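Local coordinates for protein PML (Homo sapiens, PDB 6IMQ), which probably scaffolds PML nuclear bodies, whose biogenesis is regulated by oligomerisation through its zinc-binding B1-box, a process also linked to leukemogenesis, at residues 10-15 with 29-34; 24-29 with 42-47. All coordinates share one frame; numbering follows the deposited sequence.

Interaction 1. Residues 10-15 with 29-34. With ZN (zinc ion), chain H.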
loop_
_atom_site.group_PDB
_atom_site.type_symbol
_atom_site.label_atom_id
_atom_site.label_comp_id
_atom_site.label_asym_id
_atom_site.label_seq_id
_atom_site.Cartn_x
_atom_site.Cartn_y
_atom_site.Cartn_z
ATOM N N ALA B 10 1.254 14.529 -3.346
ATOM C CA ALA B 10 -0.073 14.027 -3.030
ATOM C C ALA B 10 -0.418 14.324 -1.578
ATOM O O ALA B 10 0.442 14.301 -0.693
ATOM C CB ALA B 10 -0.153 12.523 -3.287
ATOM N N VAL B 11 -1.694 14.600 -1.336
ATOM C CA VAL B 11 -2.133 15.003 -0.009
ATOM C C VAL B 11 -3.290 14.132 0.457
ATOM O O VAL B 11 -4.038 13.562 -0.344
ATOM C CB VAL B 11 -2.526 16.498 0.029
ATOM C CG1 VAL B 11 -1.295 17.375 -0.174
ATOM C CG2 VAL B 11 -3.580 16.796 -1.023
ATOM N N CYS B 12 -3.407 14.022 1.777
ATOM C CA CYS B 12 -4.494 13.294 2.409
ATOM C C CYS B 12 -5.845 13.809 1.929
ATOM O O CYS B 12 -6.045 15.014 1.764
ATOM C CB CYS B 12 -4.358 13.448 3.925
ATOM S SG CYS B 12 -5.609 12.637 4.881
ATOM N N THR B 13 -6.774 12.880 1.696
ATOM C CA THR B 13 -8.088 13.284 1.213
ATOM C C THR B 13 -8.893 14.003 2.286
ATOM O O THR B 13 -9.837 14.730 1.954
ATOM C CB THR B 13 -8.875 12.073 0.709
ATOM O OG1 THR B 13 -9.055 11.128 1.770
ATOM C CG2 THR B 13 -8.138 11.409 -0.452
ATOM N N ARG B 14 -8.528 13.825 3.555
ATOM C CA ARG B 14 -9.260 14.365 4.691
ATOM C C ARG B 14 -8.702 15.704 5.154
ATOM O O ARG B 14 -9.453 16.674 5.297
ATOM C CB ARG B 14 -9.217 13.351 5.836
ATOM C CG ARG B 14 -9.875 13.807 7.117
ATOM C CD ARG B 14 -10.256 12.606 7.996
ATOM N NE ARG B 14 -10.829 13.055 9.260
ATOM C CZ ARG B 14 -10.250 12.921 10.448
ATOM N NH1 ARG B 14 -9.078 12.313 10.562
ATOM N NH2 ARG B 14 -10.856 13.385 11.529
ATOM N N CYS B 15 -7.394 15.771 5.397
ATOM C CA CYS B 15 -6.742 16.978 5.880
ATOM C C CYS B 15 -5.828 17.530 4.782
ATOM O O CYS B 15 -6.010 17.221 3.598
ATOM C CB CYS B 15 -5.998 16.663 7.180
ATOM S SG CYS B 15 -4.500 15.661 6.984
ATOM N N LEU B 29 -6.381 8.579 -0.752
ATOM C CA LEU B 29 -5.090 8.843 -0.136
ATOM C C LEU B 29 -5.262 9.349 1.288
ATOM O O LEU B 29 -6.151 10.163 1.565
ATOM C CB LEU B 29 -4.325 9.882 -0.953
ATOM C CG LEU B 29 -3.871 9.477 -2.355
ATOM C CD1 LEU B 29 -3.507 10.708 -3.171
ATOM C CD2 LEU B 29 -2.704 8.521 -2.235
ATOM N N LEU B 30 -4.391 8.886 2.189
ATOM C CA LEU B 30 -4.474 9.289 3.583
ATOM C C LEU B 30 -3.096 9.564 4.165
ATOM O O LEU B 30 -2.110 8.904 3.823
ATOM C CB LEU B 30 -5.161 8.221 4.440
ATOM C CG LEU B 30 -6.607 7.888 4.097
ATOM C CD1 LEU B 30 -7.028 6.633 4.840
ATOM C CD2 LEU B 30 -7.508 9.053 4.441
ATOM N N CYS B 31 -3.034 10.559 5.050
ATOM C CA CYS B 31 -1.838 10.755 5.852
ATOM C C CYS B 31 -1.780 9.682 6.941
ATOM O O CYS B 31 -2.749 8.959 7.188
ATOM C CB CYS B 31 -1.810 12.152 6.465
ATOM S SG CYS B 31 -2.960 12.451 7.825
ATOM N N ALA B 32 -0.627 9.587 7.607
ATOM C CA ALA B 32 -0.450 8.567 8.634
ATOM C C ALA B 32 -1.511 8.697 9.724
ATOM O O ALA B 32 -2.139 7.709 10.119
ATOM C CB ALA B 32 0.956 8.667 9.229
ATOM N N LYS B 33 -1.734 9.917 10.220
ATOM C CA LYS B 33 -2.679 10.126 11.317
ATOM C C LYS B 33 -4.116 9.832 10.886
ATOM O O LYS B 33 -4.860 9.173 11.620
ATOM C CB LYS B 33 -2.483 11.549 11.862
ATOM C CG LYS B 33 -3.608 12.530 11.678
ATOM C CD LYS B 33 -4.431 12.598 12.941
ATOM C CE LYS B 33 -5.842 12.879 12.584
ATOM N NZ LYS B 33 -6.196 14.273 12.280
ATOM N N CYS B 34 -4.520 10.274 9.692
ATOM C CA CYS B 34 -5.839 9.874 9.211
ATOM C C CYS B 34 -5.878 8.385 8.905
ATOM O O CYS B 34 -6.923 7.746 9.073
ATOM C CB CYS B 34 -6.228 10.700 7.991
ATOM S SG CYS B 34 -6.556 12.448 8.403
HETATM ZN ZN ZN H . -4.899 13.322 7.037
#

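Interaction 2. Residues 24-29 with 42-47. With ZN (zinc ion), chain I.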
loop_
_atom_site.group_PDB
_atom_site.type_symbol
_atom_site.label_atom_id
_atom_site.label_comp_id
_atom_site.label_asym_id
_atom_site.label_seq_id
_atom_site.Cartn_x
_atom_site.Cartn_y
_atom_site.Cartn_z
ATOM N N PHE B 24 -7.209 0.605 -0.916
ATOM C CA PHE B 24 -7.704 -0.012 -2.139
ATOM C C PHE B 24 -9.228 -0.048 -2.199
ATOM O O PHE B 24 -9.795 -0.041 -3.297
ATOM C CB PHE B 24 -7.133 -1.425 -2.267
ATOM C CG PHE B 24 -5.663 -1.456 -2.526
ATOM C CD1 PHE B 24 -5.168 -1.057 -3.751
ATOM C CD2 PHE B 24 -4.770 -1.878 -1.553
ATOM C CE1 PHE B 24 -3.819 -1.076 -4.011
ATOM C CE2 PHE B 24 -3.415 -1.903 -1.808
ATOM C CZ PHE B 24 -2.938 -1.498 -3.043
ATOM N N GLU B 25 -9.910 -0.085 -1.055
ATOM C CA GLU B 25 -11.367 -0.153 -1.109
ATOM C C GLU B 25 -12.027 1.222 -1.041
ATOM O O GLU B 25 -13.054 1.442 -1.693
ATOM C CB GLU B 25 -11.894 -1.055 0.010
ATOM C CG GLU B 25 -11.778 -2.546 -0.321
ATOM C CD GLU B 25 -10.875 -3.297 0.644
ATOM O OE1 GLU B 25 -11.364 -4.236 1.306
ATOM O OE2 GLU B 25 -9.684 -2.941 0.746
ATOM N N CYS B 26 -11.463 2.161 -0.274
ATOM C CA CYS B 26 -11.959 3.532 -0.338
ATOM C C CYS B 26 -11.509 4.231 -1.623
ATOM O O CYS B 26 -12.187 5.151 -2.091
ATOM C CB CYS B 26 -11.478 4.351 0.865
ATOM S SG CYS B 26 -12.025 3.865 2.511
ATOM N N GLU B 27 -10.356 3.833 -2.178
ATOM C CA GLU B 27 -9.769 4.471 -3.370
ATOM C C GLU B 27 -9.256 5.876 -3.040
ATOM O O GLU B 27 -9.332 6.798 -3.856
ATOM C CB GLU B 27 -10.771 4.505 -4.529
ATOM C CG GLU B 27 -11.552 5.822 -4.701
ATOM C CD GLU B 27 -12.941 5.627 -5.310
ATOM O OE1 GLU B 27 -13.750 4.892 -4.707
ATOM O OE2 GLU B 27 -13.229 6.213 -6.380
ATOM N N GLN B 28 -8.711 6.038 -1.838
ATOM C CA GLN B 28 -8.361 7.358 -1.344
ATOM C C GLN B 28 -6.966 7.385 -0.741
ATOM O O GLN B 28 -6.445 6.373 -0.264
ATOM C CB GLN B 28 -9.357 7.849 -0.284
ATOM C CG GLN B 28 -10.579 8.523 -0.828
ATOM C CD GLN B 28 -11.597 8.825 0.251
ATOM O OE1 GLN B 28 -11.304 8.733 1.441
ATOM N NE2 GLN B 28 -12.806 9.177 -0.161
ATOM N N LEU B 29 -6.381 8.579 -0.752
ATOM C CA LEU B 29 -5.090 8.843 -0.136
ATOM C C LEU B 29 -5.262 9.349 1.288
ATOM O O LEU B 29 -6.151 10.163 1.565
ATOM C CB LEU B 29 -4.325 9.882 -0.953
ATOM C CG LEU B 29 -3.871 9.477 -2.355
ATOM C CD1 LEU B 29 -3.507 10.708 -3.171
ATOM C CD2 LEU B 29 -2.704 8.521 -2.235
ATOM N N LEU B 42 -12.358 0.933 10.117
ATOM C CA LEU B 42 -12.643 0.129 8.939
ATOM C C LEU B 42 -11.622 -0.993 8.853
ATOM O O LEU B 42 -10.545 -0.924 9.445
ATOM C CB LEU B 42 -12.623 0.987 7.661
ATOM C CG LEU B 42 -13.634 2.133 7.674
ATOM C CD1 LEU B 42 -13.278 3.240 6.693
ATOM C CD2 LEU B 42 -15.046 1.608 7.366
ATOM N N LYS B 43 -11.984 -2.044 8.129
ATOM C CA LYS B 43 -11.063 -3.140 7.825
ATOM C C LYS B 43 -10.951 -3.206 6.300
ATOM O O LYS B 43 -11.674 -3.956 5.641
ATOM C CB LYS B 43 -11.519 -4.477 8.445
ATOM C CG LYS B 43 -13.002 -4.801 8.344
ATOM C CD LYS B 43 -13.695 -4.745 9.712
ATOM C CE LYS B 43 -14.157 -6.121 10.205
ATOM N NZ LYS B 43 -15.560 -6.469 9.822
ATOM N N HIS B 44 -10.046 -2.400 5.747
ATOM C CA HIS B 44 -9.838 -2.302 4.311
ATOM C C HIS B 44 -8.407 -2.687 3.960
ATOM O O HIS B 44 -7.473 -2.398 4.716
ATOM C CB HIS B 44 -10.097 -0.876 3.803
ATOM C CG HIS B 44 -11.543 -0.487 3.759
ATOM N ND1 HIS B 44 -11.958 0.768 3.365
ATOM C CD2 HIS B 44 -12.671 -1.182 4.041
ATOM C CE1 HIS B 44 -13.274 0.831 3.413
ATOM N NE2 HIS B 44 -13.735 -0.338 3.820
ATOM N N GLU B 45 -8.235 -3.338 2.810
ATOM C CA GLU B 45 -6.905 -3.486 2.236
ATOM C C GLU B 45 -6.346 -2.114 1.891
ATOM O O GLU B 45 -7.005 -1.311 1.223
ATOM C CB GLU B 45 -6.954 -4.347 0.978
ATOM C CG GLU B 45 -6.726 -5.821 1.178
ATOM C CD GLU B 45 -6.487 -6.527 -0.145
ATOM O OE1 GLU B 45 -7.359 -6.444 -1.039
ATOM O OE2 GLU B 45 -5.414 -7.146 -0.300
ATOM N N ALA B 46 -5.120 -1.851 2.323
ATOM C CA ALA B 46 -4.480 -0.572 2.053
ATOM C C ALA B 46 -2.983 -0.794 2.078
ATOM O O ALA B 46 -2.493 -1.812 2.580
ATOM C CB ALA B 46 -4.893 0.500 3.067
ATOM N N ARG B 47 -2.254 0.178 1.555
ATOM C CA ARG B 47 -0.818 0.020 1.504
ATOM C C ARG B 47 -0.091 1.333 1.735
ATOM O O ARG B 47 -0.604 2.409 1.399
ATOM C CB ARG B 47 -0.382 -0.556 0.151
ATOM C CG ARG B 47 -0.462 0.427 -0.992
ATOM C CD ARG B 47 0.672 0.069 -1.912
ATOM N NE ARG B 47 0.580 0.560 -3.270
ATOM C CZ ARG B 47 1.443 1.423 -3.788
ATOM N NH1 ARG B 47 2.439 1.901 -3.051
ATOM N NH2 ARG B 47 1.311 1.806 -5.044
HETATM ZN ZN ZN I . -10.611 2.373 3.245
#

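Interaction 1. Residues 10-15 with 29-34
The side chain of Cys12 lies across the Leu30-Cys31 link, its CB against CB of Cys31 and its SG meeting the Cys31 backbone N-H at 3.3 Å in a nearly straight bond (166°). With its sulfur anti to the backbone N (chi1 179°), Cys12 also receives the N-H of Arg14 and, weakly, that of Cys15, while SG binds zinc at 2.4 Å. Cys15, Cys31 and Cys34 supply the other three sulfurs, so two CxxC pairs, one from a loop and one from the junction of strand 28-30 with helix 32-41, close a Cys4 zinc site of the B-box. Cys31 has a second role as N-cap of that helix: its SG accepts the N-H of Cys34 at 3.3 Å.

One residue on from Cys12, Thr13 grips the carbonyl of Leu29 twice. Its backbone N lies 2.8 Å from Leu29 O, above the carbonyl plane, and its OG1 donates to the same oxygen from the opposite face at 3.1 Å. The chi1 of 60° sets OG1 between the backbone N and carbonyl carbon of Thr13, bringing N-H and hydroxyl to one acceptor. Further out, Ala10 CB touches Leu29 CD1, a side chain that also packs on Trp22 and Leu49. On the other flank, the extended Arg14 runs past Cys34 and brings NH1 to 3.3 Å from Cys34 SG; the bent Lys33 crosses it at about a right angle.

Four thiolates around one zinc would concentrate negative charge, and the N-H groups directed at Cys12 and Cys31, with the cationic Arg14 beside Cys34, are likely to offset part of it and stabilise the deprotonated sulfurs.

Interaction 2. Residues 24-29 with 42-47
The backbones of 24-29 and 42-47 come together where Phe24 N donates to Glu45 O at 2.9 Å, a bond that leaves Phe24 opposite Ala46 and Glu25 near His44. From there the Phe24 ring reaches along the second segment, its CD2 beside Ala46 CA and its CZ 3.7 Å from Arg47 CG. CZ also lies at the edge of the Arg47 guanidinium, whose plane is turned 40° from the ring. Trp22 meets Phe24 edge-to-face, and NH1 of Arg47 hydrogen-bonds to OE1 of Gln4 of the second subunit. An alanine in place of Phe24 would probably leave the aliphatic part of Arg47 without its apolar partner and the Trp22 ring without this edge-to-face partner.

His44 is held between two aliphatic groups: Glu25 CB makes a CH-pi contact over one face, 3.9 Å from the ring centroid, while Leu42 CB covers the opposite face. Cys26 SG sits at the ring edge, in its plane. The second zinc is bound by His44 ND1 at 2.1 Å and Cys26 SG at 2.2 Å, with Cys23 and His38 completing the Cys2His2 site. Glu25, bent at chi2 (118°), turns OE2 back toward Glu45 N for a weak bond.

With ND1 committed to zinc and both faces covered, the imidazole has little freedom to turn, and the metal would probably polarise it.

Following the chain from the N terminus, the loop after strand 3-6 supplies 10-15; strand 21-23 then leads into the turn at 24-29, which runs into strand 28-30. Interaction 1 closes its loop at 29-34, where that strand passes into helix 32-41, and interaction 2 closes a second one when the chain emerges from the helix and reaches 42-47. The segments alternate, so the two loops cross, and Leu29 belongs to a segment of each. This is the cross-brace order of B-box zinc fingers. Interaction 1 ties the start of the helix to the N-terminal loop, and interaction 2 ties the chain leaving the helix to the turn after strand 21-23, on opposite sides of the chain's centre.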